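Local atomic coordinates of similar to yteR (Bacilus subtilis) (Clostridium acetobutylicum, PDB entry 4WU0), a protein that probably hydrolyses unsaturated rhamnogalacturonan fragments derived from pectin, as a glycoside hydrolase of family 105 resembling YteR. Residues G131-A136 with Y205-A210; F138-V143 with D153-Q158; W248-D253 with Y261-G266; C317-L322 with I336-V341. One frame throughout, in Å; residues are numbered along the deposited sequence.

Contact 1: residues G131-A136 with Y205-A210; sequences GLYMGA and YVMALA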
loop_
_atom_site.group_PDB
_atom_site.type_symbol
_atom_site.label_atom_id
_atom_site.label_comp_id
_atom_site.label_asym_id
_atom_site.label_seq_id
_atom_site.Cartn_x
_atom_site.Cartn_y
_atom_site.Cartn_z
ATOM N N GLY A 131 -4.776 2.870 -5.651
ATOM C CA GLY A 131 -5.432 4.054 -5.138
ATOM C C GLY A 131 -6.250 3.865 -3.883
ATOM O O GLY A 131 -6.459 4.807 -3.127
ATOM N N LEU A 132 -6.767 2.655 -3.674
ATOM C CA LEU A 132 -7.523 2.378 -2.471
ATOM C C LEU A 132 -6.664 2.531 -1.236
ATOM O O LEU A 132 -7.161 2.904 -0.183
ATOM C CB LEU A 132 -8.138 0.976 -2.523
ATOM C CG LEU A 132 -9.465 0.890 -3.281
ATOM C CD1 LEU A 132 -10.555 1.638 -2.533
ATOM C CD2 LEU A 132 -9.335 1.394 -4.714
ATOM N N TYR A 133 -5.373 2.246 -1.358
ATOM C CA TYR A 133 -4.450 2.400 -0.238
ATOM C C TYR A 133 -4.065 3.863 -0.077
ATOM O O TYR A 133 -4.005 4.365 1.047
ATOM C CB TYR A 133 -3.175 1.586 -0.464
ATOM C CG TYR A 133 -2.229 1.637 0.708
ATOM C CD1 TYR A 133 -2.506 0.943 1.869
ATOM C CD2 TYR A 133 -1.073 2.394 0.665
ATOM C CE1 TYR A 133 -1.646 0.990 2.923
ATOM C CE2 TYR A 133 -0.203 2.442 1.721
ATOM C CZ TYR A 133 -0.482 1.733 2.848
ATOM O OH TYR A 133 0.403 1.759 3.915
ATOM N N MET A 134 -3.812 4.553 -1.193
ATOM C CA MET A 134 -3.324 5.937 -1.121
ATOM C C MET A 134 -4.393 6.920 -0.668
ATOM O O MET A 134 -4.101 7.917 0.010
ATOM C CB MET A 134 -2.812 6.415 -2.478
ATOM C CG MET A 134 -1.930 5.425 -3.217
ATOM S SD MET A 134 -0.495 4.940 -2.282
ATOM C CE MET A 134 0.117 3.626 -3.362
ATOM N N GLY A 135 -5.614 6.679 -1.126
ATOM C CA GLY A 135 -6.692 7.655 -1.048
ATOM C C GLY A 135 -7.719 7.299 -0.002
ATOM O O GLY A 135 -7.736 7.895 1.047
ATOM N N ALA A 136 -8.554 6.313 -0.305
ATOM C CA ALA A 136 -9.595 5.891 0.622
ATOM C C ALA A 136 -9.055 5.583 2.010
ATOM O O ALA A 136 -9.668 5.963 3.008
ATOM C CB ALA A 136 -10.322 4.691 0.070
ATOM N N TYR A 205 -4.317 -3.455 -1.993
ATOM C CA TYR A 205 -5.721 -3.609 -1.649
ATOM C C TYR A 205 -5.889 -4.320 -0.303
ATOM O O TYR A 205 -6.730 -3.914 0.511
ATOM C CB TYR A 205 -6.491 -4.343 -2.749
ATOM C CG TYR A 205 -7.991 -4.296 -2.590
ATOM C CD1 TYR A 205 -8.694 -3.113 -2.740
ATOM C CD2 TYR A 205 -8.709 -5.445 -2.324
ATOM C CE1 TYR A 205 -10.089 -3.066 -2.593
ATOM C CE2 TYR A 205 -10.094 -5.410 -2.205
ATOM C CZ TYR A 205 -10.766 -4.221 -2.331
ATOM O OH TYR A 205 -12.122 -4.185 -2.178
ATOM N N VAL A 206 -5.119 -5.380 -0.051
ATOM C CA VAL A 206 -5.246 -6.039 1.256
ATOM C C VAL A 206 -4.720 -5.193 2.422
ATOM O O VAL A 206 -5.310 -5.191 3.507
ATOM C CB VAL A 206 -4.706 -7.493 1.292
ATOM C CG1 VAL A 206 -5.515 -8.362 0.355
ATOM C CG2 VAL A 206 -3.238 -7.578 0.954
ATOM N N MET A 207 -3.648 -4.435 2.212
ATOM C CA MET A 207 -3.228 -3.492 3.240
ATOM C C MET A 207 -4.302 -2.446 3.482
ATOM O O MET A 207 -4.582 -2.094 4.634
ATOM C CB MET A 207 -1.957 -2.763 2.875
ATOM C CG MET A 207 -1.460 -1.954 3.998
ATOM S SD MET A 207 0.123 -1.262 3.567
ATOM C CE MET A 207 0.922 -2.759 3.279
ATOM N N ALA A 208 -4.866 -1.935 2.398
ATOM C CA ALA A 208 -5.906 -0.916 2.478
ATOM C C ALA A 208 -7.086 -1.417 3.287
ATOM O O ALA A 208 -7.625 -0.686 4.120
ATOM C CB ALA A 208 -6.351 -0.498 1.099
ATOM N N LEU A 209 -7.495 -2.662 3.048
ATOM C CA LEU A 209 -8.593 -3.242 3.804
ATOM C C LEU A 209 -8.257 -3.346 5.294
ATOM O O LEU A 209 -9.026 -2.887 6.154
ATOM C CB LEU A 209 -8.985 -4.616 3.247
ATOM C CG LEU A 209 -9.724 -4.621 1.900
ATOM C CD1 LEU A 209 -9.640 -5.985 1.231
ATOM C CD2 LEU A 209 -11.185 -4.275 2.124
ATOM N N ALA A 210 -7.121 -3.947 5.610
ATOM C CA ALA A 210 -6.742 -4.125 6.999
ATOM C C ALA A 210 -6.652 -2.783 7.729
ATOM O O ALA A 210 -7.126 -2.647 8.852
ATOM C CB ALA A 210 -5.417 -4.884 7.112
#
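Ala208 packs its methyl group straight onto the backbone of helix 129-146: Ala208 CB lies 3.7 Å from Tyr133 CA and equally near the carbonyl oxygen of Leu132. With so small a side chain between them, the CA atoms of Tyr133 and Ala208 come within 4.5 Å, and the local helix axes approach to 8.0 Å at 36°, running in broadly the same direction.

Apolar contact continues on one flank, where Leu132 lies alongside Tyr205, the two side chains pointing the same way. Leu132 CG meets the edge of the phenol at Tyr205 CE1, 4.1 Å away. The Tyr205 hydroxyl is bonded elsewhere, to the carbonyl of Phe159 on helix 152-166.

On the other flank Tyr133 holds CG anti to its backbone nitrogen (chi1 -176°), which swings the ring toward Met207. Met207 SD lies obliquely beside the Tyr133 ring, 3.8 Å from its centroid, in what looks like a Met-aromatic contact, but the pair is modelled too close and is doubtful. Lys81 makes a cation-pi contact with this ring.

The chemistry between these segments is therefore apolar packing, consistent with two closely set helices in the interior of an (alpha/alpha)6 barrel, the fold of this family.

Contact 2: residues F138-V143 with D153-Q158; sequences FYAKYV and DDITHQ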
loop_
_atom_site.group_PDB
_atom_site.type_symbol
_atom_site.label_atom_id
_atom_site.label_comp_id
_atom_site.label_asym_id
_atom_site.label_seq_id
_atom_site.Cartn_x
_atom_site.Cartn_y
_atom_site.Cartn_z
ATOM N N PHE A 138 -6.174 6.716 3.460
ATOM C CA PHE A 138 -5.781 7.953 4.105
ATOM C C PHE A 138 -7.023 8.685 4.608
ATOM O O PHE A 138 -7.050 9.191 5.738
ATOM C CB PHE A 138 -5.040 8.880 3.151
ATOM C CG PHE A 138 -5.084 10.327 3.582
ATOM C CD1 PHE A 138 -4.396 10.743 4.705
ATOM C CD2 PHE A 138 -5.852 11.261 2.903
ATOM C CE1 PHE A 138 -4.453 12.090 5.128
ATOM C CE2 PHE A 138 -5.901 12.590 3.315
ATOM C CZ PHE A 138 -5.192 12.997 4.427
ATOM N N TYR A 139 -8.049 8.735 3.759
ATOM C CA TYR A 139 -9.285 9.432 4.097
ATOM C C TYR A 139 -9.880 8.814 5.374
ATOM O O TYR A 139 -10.313 9.521 6.271
ATOM C CB TYR A 139 -10.253 9.373 2.897
ATOM C CG TYR A 139 -11.503 10.204 2.987
ATOM C CD1 TYR A 139 -11.648 11.206 3.938
ATOM C CD2 TYR A 139 -12.535 10.011 2.077
ATOM C CE1 TYR A 139 -12.798 11.944 4.002
ATOM C CE2 TYR A 139 -13.680 10.750 2.138
ATOM C CZ TYR A 139 -13.810 11.714 3.097
ATOM O OH TYR A 139 -14.979 12.451 3.149
ATOM N N ALA A 140 -9.847 7.490 5.489
ATOM C CA ALA A 140 -10.333 6.836 6.702
ATOM C C ALA A 140 -9.555 7.249 7.944
ATOM O O ALA A 140 -10.136 7.526 8.993
ATOM C CB ALA A 140 -10.299 5.308 6.538
ATOM N N LYS A 141 -8.227 7.268 7.843
ATOM C CA LYS A 141 -7.409 7.700 8.971
ATOM C C LYS A 141 -7.688 9.158 9.317
ATOM O O LYS A 141 -7.719 9.524 10.483
ATOM C CB LYS A 141 -5.931 7.443 8.687
ATOM C CG LYS A 141 -5.636 5.937 8.560
ATOM C CD LYS A 141 -4.216 5.650 8.162
ATOM C CE LYS A 141 -3.913 4.152 8.292
ATOM N NZ LYS A 141 -3.924 3.689 9.717
ATOM N N TYR A 142 -7.905 9.987 8.302
ATOM C CA TYR A 142 -8.181 11.389 8.530
ATOM C C TYR A 142 -9.515 11.537 9.268
ATOM O O TYR A 142 -9.626 12.295 10.232
ATOM C CB TYR A 142 -8.234 12.135 7.198
ATOM C CG TYR A 142 -8.360 13.628 7.350
ATOM C CD1 TYR A 142 -9.597 14.215 7.542
ATOM C CD2 TYR A 142 -7.249 14.447 7.319
ATOM C CE1 TYR A 142 -9.720 15.579 7.697
ATOM C CE2 TYR A 142 -7.367 15.791 7.466
ATOM C CZ TYR A 142 -8.591 16.355 7.681
ATOM O OH TYR A 142 -8.690 17.723 7.828
ATOM N N VAL A 143 -10.527 10.815 8.806
ATOM C CA VAL A 143 -11.861 10.927 9.423
ATOM C C VAL A 143 -11.835 10.467 10.874
ATOM O O VAL A 143 -12.484 11.070 11.729
ATOM C CB VAL A 143 -12.905 10.107 8.620
ATOM C CG1 VAL A 143 -14.244 9.993 9.353
ATOM C CG2 VAL A 143 -13.074 10.714 7.233
ATOM N N ASP A 153 -18.952 6.101 5.301
ATOM C CA ASP A 153 -19.838 5.434 4.342
ATOM C C ASP A 153 -19.303 5.566 2.920
ATOM O O ASP A 153 -19.448 4.660 2.108
ATOM C CB ASP A 153 -21.246 6.064 4.350
ATOM C CG ASP A 153 -22.041 5.800 5.624
ATOM O OD1 ASP A 153 -21.522 5.217 6.600
ATOM O OD2 ASP A 153 -23.224 6.223 5.647
ATOM N N ASP A 154 -18.724 6.724 2.628
ATOM C CA ASP A 154 -18.126 7.017 1.327
ATOM C C ASP A 154 -16.952 6.076 1.116
ATOM O O ASP A 154 -16.871 5.382 0.102
ATOM C CB ASP A 154 -17.684 8.485 1.326
ATOM C CG ASP A 154 -17.007 8.927 0.036
ATOM O OD1 ASP A 154 -16.776 8.110 -0.885
ATOM O OD2 ASP A 154 -16.689 10.126 -0.033
ATOM N N ILE A 155 -16.068 6.036 2.105
ATOM C CA ILE A 155 -14.876 5.210 2.062
ATOM C C ILE A 155 -15.216 3.737 1.873
ATOM O O ILE A 155 -14.645 3.067 0.995
ATOM C CB ILE A 155 -14.062 5.427 3.343
ATOM C CG1 ILE A 155 -13.472 6.844 3.326
ATOM C CG2 ILE A 155 -12.960 4.366 3.517
ATOM C CD1 ILE A 155 -13.266 7.433 4.703
ATOM N N THR A 156 -16.125 3.208 2.678
ATOM C CA THR A 156 -16.430 1.786 2.566
ATOM C C THR A 156 -17.065 1.460 1.214
ATOM O O THR A 156 -16.776 0.435 0.612
ATOM C CB THR A 156 -17.312 1.276 3.722
ATOM O OG1 THR A 156 -18.530 2.016 3.797
ATOM C CG2 THR A 156 -16.568 1.416 5.034
ATOM N N HIS A 157 -17.937 2.335 0.737
ATOM C CA HIS A 157 -18.549 2.159 -0.586
ATOM C C HIS A 157 -17.472 2.035 -1.665
ATOM O O HIS A 157 -17.596 1.229 -2.606
ATOM C CB HIS A 157 -19.451 3.358 -0.879
ATOM C CG HIS A 157 -20.133 3.305 -2.210
ATOM N ND1 HIS A 157 -21.211 2.483 -2.468
ATOM C CD2 HIS A 157 -19.894 3.983 -3.357
ATOM C CE1 HIS A 157 -21.615 2.669 -3.712
ATOM N NE2 HIS A 157 -20.828 3.570 -4.274
ATOM N N GLN A 158 -16.391 2.797 -1.536
ATOM C CA GLN A 158 -15.325 2.713 -2.534
ATOM C C GLN A 158 -14.652 1.345 -2.539
ATOM O O GLN A 158 -14.364 0.795 -3.600
ATOM C CB GLN A 158 -14.304 3.816 -2.330
ATOM C CG GLN A 158 -14.962 5.182 -2.499
ATOM C CD GLN A 158 -14.005 6.249 -2.910
ATOM O OE1 GLN A 158 -13.159 6.042 -3.791
ATOM N NE2 GLN A 158 -14.124 7.414 -2.273
HETATM O O HOH W 1 -17.275 12.063 1.733
#
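Tyr139 and Ile155 bring together the two arms of an alpha-alpha hairpin, helices 129-146 and 152-166, which a short connection joins. The local axes run antiparallel at 158° and approach to 9.9 Å.

Ile155 carries most of the packing. Its first torsion places CG1 anti to the carbonyl carbon (chi1 -69°), and the branch reaches the opposite helix beside Tyr139. The terminal methyl, Ile155 CD1, stands over one face of the phenol, 4.0 Å from the ring centroid of Tyr139, a CH-pi contact offset toward the rim. That methyl also comes within 3.5 Å of Ala140 N, while the Val143 side chain slides past it with CG2 4.1 Å from Ile155 CD1.

The polar side lies at the ring edge. Asp154 presents its carboxylate nearly perpendicular to the phenol, and a water donates to both groups, at 2.7 Å from Tyr139 OH and 2.7 Å from Asp154 OD2. One turn along, Gln158 NE2 donates to Asp154 OD1 at 3.1 Å, from above the carboxylate plane. Arg111 forms a salt bridge with Asp154, and Glu151 hydrogen-bonds the Tyr139 hydroxyl, so this buried ring is held at its polar end as well as its face.

Helix 93-108 packs against Tyr139 through Arg103 and Ile106, while helix 199-215 meets Ala140 and Ile155 through Thr212.

Contact 3: residues W248-D253 with Y261-G266; sequences WYQVLD and YLEASG
Gln250 carries CG anti to its backbone nitrogen (chi1 167°) and then bends at chi2, while Tyr261 sets its ring between backbone N and carbonyl carbon (chi1 63°); the two side chains thus lie side by side. Gln250 CB sits over one face of the phenol, 3.9 Å from the ring centroid of Tyr261. The amide follows toward the hydroxyl, but the angle there is too poor for a hydrogen bond, and Gln250 NE2 donates instead to the carbonyl of Tyr335.

A second CH-pi contact is better centred: Leu262 CD2 stands 3.6 Å from the centroid of the Tyr249 ring, only 9° off its normal.

The backbones behind these side chains form a single beta bridge, Tyr249 with Leu262. It is flanked by two nearly straight bonds, Gln250 N to Tyr261 O at 2.8 Å and Glu263 N to Trp248 O at 3.0 Å. A water links Gln250 OE1 to Glu263 OE1, donating to both.

The Glu263 carboxylate also turns to the residues that follow it. Its OE1 accepts from Gly266 N at 2.8 Å, and its OE2 takes both the backbone N and, at 2.7 Å, the hydroxyl OG of Ser265, the latter through the syn lone pair. Bonding to amides of the first turn of helix 264-279 in this way is the hallmark of an N-cap, here preceded by a bridge that closes the incoming loop.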
loop_
_atom_site.group_PDB
_atom_site.type_symbol
_atom_site.label_atom_id
_atom_site.label_comp_id
_atom_site.label_asym_id
_atom_site.label_seq_id
_atom_site.Cartn_x
_atom_site.Cartn_y
_atom_site.Cartn_z
ATOM N N TRP A 248 5.171 -14.739 -2.991
ATOM C CA TRP A 248 4.313 -14.496 -4.135
ATOM C C TRP A 248 5.053 -13.930 -5.344
ATOM O O TRP A 248 6.057 -13.239 -5.200
ATOM C CB TRP A 248 3.151 -13.568 -3.733
ATOM C CG TRP A 248 2.118 -14.284 -2.910
ATOM C CD1 TRP A 248 0.995 -14.886 -3.370
ATOM C CD2 TRP A 248 2.123 -14.477 -1.485
ATOM N NE1 TRP A 248 0.313 -15.460 -2.340
ATOM C CE2 TRP A 248 0.976 -15.233 -1.170
ATOM C CE3 TRP A 248 2.992 -14.101 -0.453
ATOM C CZ2 TRP A 248 0.656 -15.612 0.153
ATOM C CZ3 TRP A 248 2.688 -14.491 0.851
ATOM C CH2 TRP A 248 1.532 -15.249 1.135
ATOM N N TYR A 249 4.522 -14.240 -6.525
ATOM C CA TYR A 249 5.070 -13.784 -7.796
ATOM C C TYR A 249 4.587 -12.415 -8.222
ATOM O O TYR A 249 3.497 -11.967 -7.843
ATOM C CB TYR A 249 4.696 -14.766 -8.895
ATOM C CG TYR A 249 5.457 -16.055 -8.837
ATOM C CD1 TYR A 249 6.692 -16.166 -9.450
ATOM C CD2 TYR A 249 4.938 -17.163 -8.169
ATOM C CE1 TYR A 249 7.393 -17.340 -9.409
ATOM C CE2 TYR A 249 5.637 -18.338 -8.131
ATOM C CZ TYR A 249 6.869 -18.410 -8.731
ATOM O OH TYR A 249 7.586 -19.585 -8.691
ATOM N N GLN A 250 5.413 -11.757 -9.032
ATOM C CA GLN A 250 5.045 -10.503 -9.704
ATOM C C GLN A 250 3.713 -10.603 -10.451
ATOM O O GLN A 250 2.838 -9.749 -10.271
ATOM C CB GLN A 250 6.179 -10.120 -10.668
ATOM C CG GLN A 250 5.901 -9.049 -11.684
ATOM C CD GLN A 250 6.048 -7.650 -11.114
ATOM O OE1 GLN A 250 5.905 -7.447 -9.908
ATOM N NE2 GLN A 250 6.269 -6.672 -11.984
ATOM N N VAL A 251 3.559 -11.626 -11.291
ATOM C CA VAL A 251 2.266 -11.932 -11.907
ATOM C C VAL A 251 1.720 -13.151 -11.143
ATOM O O VAL A 251 2.209 -14.277 -11.286
ATOM C CB VAL A 251 2.359 -12.189 -13.413
ATOM C CG1 VAL A 251 0.966 -12.452 -13.998
ATOM C CG2 VAL A 251 3.004 -11.006 -14.104
ATOM N N LEU A 252 0.747 -12.897 -10.278
ATOM C CA LEU A 252 0.450 -13.793 -9.153
ATOM C C LEU A 252 0.126 -15.237 -9.506
ATOM O O LEU A 252 0.534 -16.163 -8.792
ATOM C CB LEU A 252 -0.722 -13.232 -8.341
ATOM C CG LEU A 252 -0.371 -12.032 -7.471
ATOM C CD1 LEU A 252 -1.626 -11.265 -7.011
ATOM C CD2 LEU A 252 0.443 -12.464 -6.283
ATOM N N ASP A 253 -0.649 -15.415 -10.572
ATOM C CA ASP A 253 -1.174 -16.721 -10.932
ATOM C C ASP A 253 -0.398 -17.418 -12.041
ATOM O O ASP A 253 -0.838 -18.455 -12.520
ATOM C CB ASP A 253 -2.645 -16.599 -11.352
ATOM C CG ASP A 253 -2.835 -15.747 -12.594
ATOM O OD1 ASP A 253 -2.000 -14.847 -12.814
ATOM O OD2 ASP A 253 -3.836 -15.959 -13.330
ATOM N N TYR A 261 8.797 -13.881 -11.501
ATOM C CA TYR A 261 9.743 -13.880 -10.384
ATOM C C TYR A 261 9.019 -13.599 -9.084
ATOM O O TYR A 261 7.987 -12.911 -9.073
ATOM C CB TYR A 261 10.854 -12.852 -10.616
ATOM C CG TYR A 261 10.413 -11.409 -10.701
ATOM C CD1 TYR A 261 9.947 -10.861 -11.893
ATOM C CD2 TYR A 261 10.495 -10.580 -9.585
ATOM C CE1 TYR A 261 9.573 -9.543 -11.963
ATOM C CE2 TYR A 261 10.130 -9.271 -9.639
ATOM C CZ TYR A 261 9.664 -8.743 -10.834
ATOM O OH TYR A 261 9.293 -7.431 -10.881
ATOM N N LEU A 262 9.576 -14.132 -8.001
ATOM C CA LEU A 262 9.088 -13.846 -6.663
ATOM C C LEU A 262 9.428 -12.406 -6.346
ATOM O O LEU A 262 10.586 -11.997 -6.460
ATOM C CB LEU A 262 9.746 -14.814 -5.656
ATOM C CG LEU A 262 9.531 -16.297 -5.936
ATOM C CD1 LEU A 262 10.344 -17.149 -4.978
ATOM C CD2 LEU A 262 8.058 -16.658 -5.830
ATOM N N GLU A 263 8.417 -11.630 -5.955
ATOM C CA GLU A 263 8.570 -10.181 -5.847
ATOM C C GLU A 263 8.321 -9.715 -4.413
ATOM O O GLU A 263 7.348 -10.114 -3.757
ATOM C CB GLU A 263 7.658 -9.486 -6.870
ATOM C CG GLU A 263 7.944 -8.006 -7.076
ATOM C CD GLU A 263 7.371 -7.108 -5.992
ATOM O OE1 GLU A 263 6.272 -7.417 -5.507
ATOM O OE2 GLU A 263 8.003 -6.063 -5.638
ATOM N N ALA A 264 9.218 -8.864 -3.928
ATOM C CA ALA A 264 9.316 -8.590 -2.495
ATOM C C ALA A 264 8.270 -7.637 -1.952
ATOM O O ALA A 264 7.824 -7.788 -0.802
ATOM C CB ALA A 264 10.707 -8.048 -2.165
ATOM N N SER A 265 7.915 -6.606 -2.716
ATOM C CA SER A 265 7.006 -5.618 -2.171
ATOM C C SER A 265 5.592 -6.185 -2.022
ATOM O O SER A 265 5.001 -6.078 -0.953
ATOM C CB SER A 265 7.038 -4.309 -2.967
ATOM O OG SER A 265 6.431 -4.437 -4.236
ATOM N N GLY A 266 5.064 -6.805 -3.066
ATOM C CA GLY A 266 3.765 -7.449 -2.964
ATOM C C GLY A 266 3.753 -8.537 -1.891
ATOM O O GLY A 266 2.823 -8.599 -1.086
HETATM O O HOH W 2 4.290 -7.572 -7.532
#

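Contact 4: residues C317-L322 with I336-V341; sequences CYVAGL and ISEPIV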
loop_
_atom_site.group_PDB
_atom_site.type_symbol
_atom_site.label_atom_id
_atom_site.label_comp_id
_atom_site.label_asym_id
_atom_site.label_seq_id
_atom_site.Cartn_x
_atom_site.Cartn_y
_atom_site.Cartn_z
ATOM N N CYS A 317 9.880 -4.806 -7.482
ATOM C CA CYS A 317 9.498 -4.194 -8.756
ATOM C C CYS A 317 9.530 -2.682 -8.575
ATOM O O CYS A 317 8.805 -2.157 -7.748
ATOM C CB CYS A 317 8.091 -4.634 -9.158
ATOM S SG CYS A 317 7.534 -3.755 -10.659
ATOM N N TYR A 318 10.340 -1.970 -9.340
ATOM C CA TYR A 318 10.514 -0.545 -9.088
ATOM C C TYR A 318 9.213 0.262 -9.306
ATOM O O TYR A 318 8.893 1.174 -8.528
ATOM C CB TYR A 318 11.654 0.023 -9.936
ATOM C CG TYR A 318 11.813 1.523 -9.819
ATOM C CD1 TYR A 318 12.087 2.129 -8.592
ATOM C CD2 TYR A 318 11.661 2.337 -10.929
ATOM C CE1 TYR A 318 12.211 3.499 -8.495
ATOM C CE2 TYR A 318 11.794 3.701 -10.837
ATOM C CZ TYR A 318 12.067 4.277 -9.619
ATOM O OH TYR A 318 12.192 5.651 -9.533
ATOM N N VAL A 319 8.514 -0.052 -10.388
ATOM C CA VAL A 319 7.338 0.699 -10.819
ATOM C C VAL A 319 6.553 -0.153 -11.805
ATOM O O VAL A 319 7.121 -0.909 -12.581
ATOM C CB VAL A 319 7.730 2.052 -11.481
ATOM C CG1 VAL A 319 8.538 1.829 -12.765
ATOM C CG2 VAL A 319 6.494 2.910 -11.766
ATOM N N ALA A 320 5.241 -0.049 -11.748
ATOM C CA ALA A 320 4.375 -0.566 -12.801
ATOM C C ALA A 320 3.116 0.282 -12.825
ATOM O O ALA A 320 2.718 0.860 -11.803
ATOM C CB ALA A 320 4.012 -2.002 -12.575
ATOM N N GLY A 321 2.509 0.357 -14.000
ATOM C CA GLY A 321 1.258 1.052 -14.186
ATOM C C GLY A 321 0.694 0.750 -15.558
ATOM O O GLY A 321 1.240 -0.070 -16.291
ATOM N N LEU A 322 -0.416 1.404 -15.902
ATOM C CA LEU A 322 -1.105 1.162 -17.148
ATOM C C LEU A 322 -1.205 2.464 -17.942
ATOM O O LEU A 322 -1.279 3.555 -17.371
ATOM C CB LEU A 322 -2.493 0.567 -16.869
ATOM C CG LEU A 322 -2.293 -0.821 -16.246
ATOM C CD1 LEU A 322 -3.449 -1.261 -15.415
ATOM C CD2 LEU A 322 -2.015 -1.832 -17.346
ATOM N N ILE A 336 6.902 -7.933 -16.731
ATOM C CA ILE A 336 8.260 -8.450 -16.571
ATOM C C ILE A 336 9.296 -7.414 -17.028
ATOM O O ILE A 336 10.469 -7.475 -16.631
ATOM C CB ILE A 336 8.387 -9.777 -17.355
ATOM C CG1 ILE A 336 7.357 -10.785 -16.836
ATOM C CG2 ILE A 336 9.791 -10.352 -17.288
ATOM C CD1 ILE A 336 7.276 -10.908 -15.336
ATOM N N SER A 337 8.871 -6.451 -17.848
ATOM C CA SER A 337 9.811 -5.478 -18.410
ATOM C C SER A 337 10.288 -4.428 -17.407
ATOM O O SER A 337 11.314 -3.762 -17.642
ATOM C CB SER A 337 9.206 -4.747 -19.616
ATOM O OG SER A 337 8.290 -3.742 -19.183
ATOM N N GLU A 338 9.557 -4.241 -16.312
ATOM C CA GLU A 338 9.891 -3.146 -15.402
ATOM C C GLU A 338 11.084 -3.529 -14.517
ATOM O O GLU A 338 11.344 -4.714 -14.297
ATOM C CB GLU A 338 8.681 -2.732 -14.556
ATOM C CG GLU A 338 7.516 -2.076 -15.342
ATOM C CD GLU A 338 7.771 -0.630 -15.741
ATOM O OE1 GLU A 338 8.945 -0.205 -15.807
ATOM O OE2 GLU A 338 6.785 0.099 -16.022
ATOM N N PRO A 339 11.831 -2.527 -14.023
ATOM C CA PRO A 339 13.054 -2.853 -13.263
ATOM C C PRO A 339 12.797 -3.620 -11.972
ATOM O O PRO A 339 11.775 -3.398 -11.312
ATOM C CB PRO A 339 13.632 -1.481 -12.905
ATOM C CG PRO A 339 13.067 -0.557 -13.973
ATOM C CD PRO A 339 11.709 -1.082 -14.292
ATOM N N ILE A 340 13.751 -4.475 -11.617
ATOM C CA ILE A 340 13.780 -5.146 -10.320
ATOM C C ILE A 340 14.951 -4.527 -9.570
ATOM O O ILE A 340 16.096 -4.580 -10.041
ATOM C CB ILE A 340 13.994 -6.652 -10.470
ATOM C CG1 ILE A 340 12.890 -7.272 -11.331
ATOM C CG2 ILE A 340 14.045 -7.312 -9.105
ATOM C CD1 ILE A 340 13.193 -8.715 -11.740
ATOM N N VAL A 341 14.670 -3.971 -8.396
ATOM C CA VAL A 341 15.679 -3.245 -7.645
ATOM C C VAL A 341 15.760 -3.643 -6.187
ATOM O O VAL A 341 14.869 -4.320 -5.660
ATOM C CB VAL A 341 15.440 -1.720 -7.759
ATOM C CG1 VAL A 341 15.541 -1.267 -9.211
ATOM C CG2 VAL A 341 14.097 -1.325 -7.213
#
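Glu338 lays its aliphatic stem across the backbone carbonyl of Val319, with Glu338 CG 3.0 Å from Val319 O. The fit is tight, and that buried oxygen finds no hydrogen-bonding partner anywhere in the model. The chain takes CG anti to the carbonyl carbon (chi1 -67°) and turns again at chi2, which carries the carboxylate over Val319, so that Glu338 OE1 comes 3.7 Å from Val319 CG1. The other carboxylate oxygen, Glu338 OE2, is hydrogen-bonded to the hydroxyl of Tyr334.

Next to this overlap the backbones continue the antiparallel pairing of a small three-stranded sheet, in which strand 311-317 lies between the two outer strands 303-305 and 340-341. Cys317 and Ile340 form a non-hydrogen-bonded pair, their CA atoms 4.7 Å apart and their side chains on the same face. Just past it, Tyr318 N donates to Pro339 O at 2.8 Å and 172°, although the donor is tilted 28° from the carbonyl plane.

Tyr318 also packs on Pro339 and the edge strand after it: Tyr318 CB is 3.9 Å from Pro339 CB and equally close to Val341 CG2. Beyond CB the phenol leads away from the 336-341 segment and makes a cation-pi contact with Lys346.

From the N terminus, contact 1 closes the longest loop, bringing helix 129-146 against helix 199-215 across 68 intervening residues. Contact 2 is nested inside it, a hairpin between helices 129-146 and 152-166; the two share the first helix and touch where Ala136 O meets Ile155 CG2 at 3.7 Å. Contacts 3 and 4 follow in series, so none of the loops cross. Contact 3 ties the loop after helix 223-240 to the start of helix 264-279, and contact 4 pairs strand 311-317 with strand 340-341. These two meet through a probable 2.9 Å hydrogen bond between Glu263 OE2 and Cys317 N, across the chain's centre from contact 2; the centres of contacts 2 and 3 are about 28 Å apart.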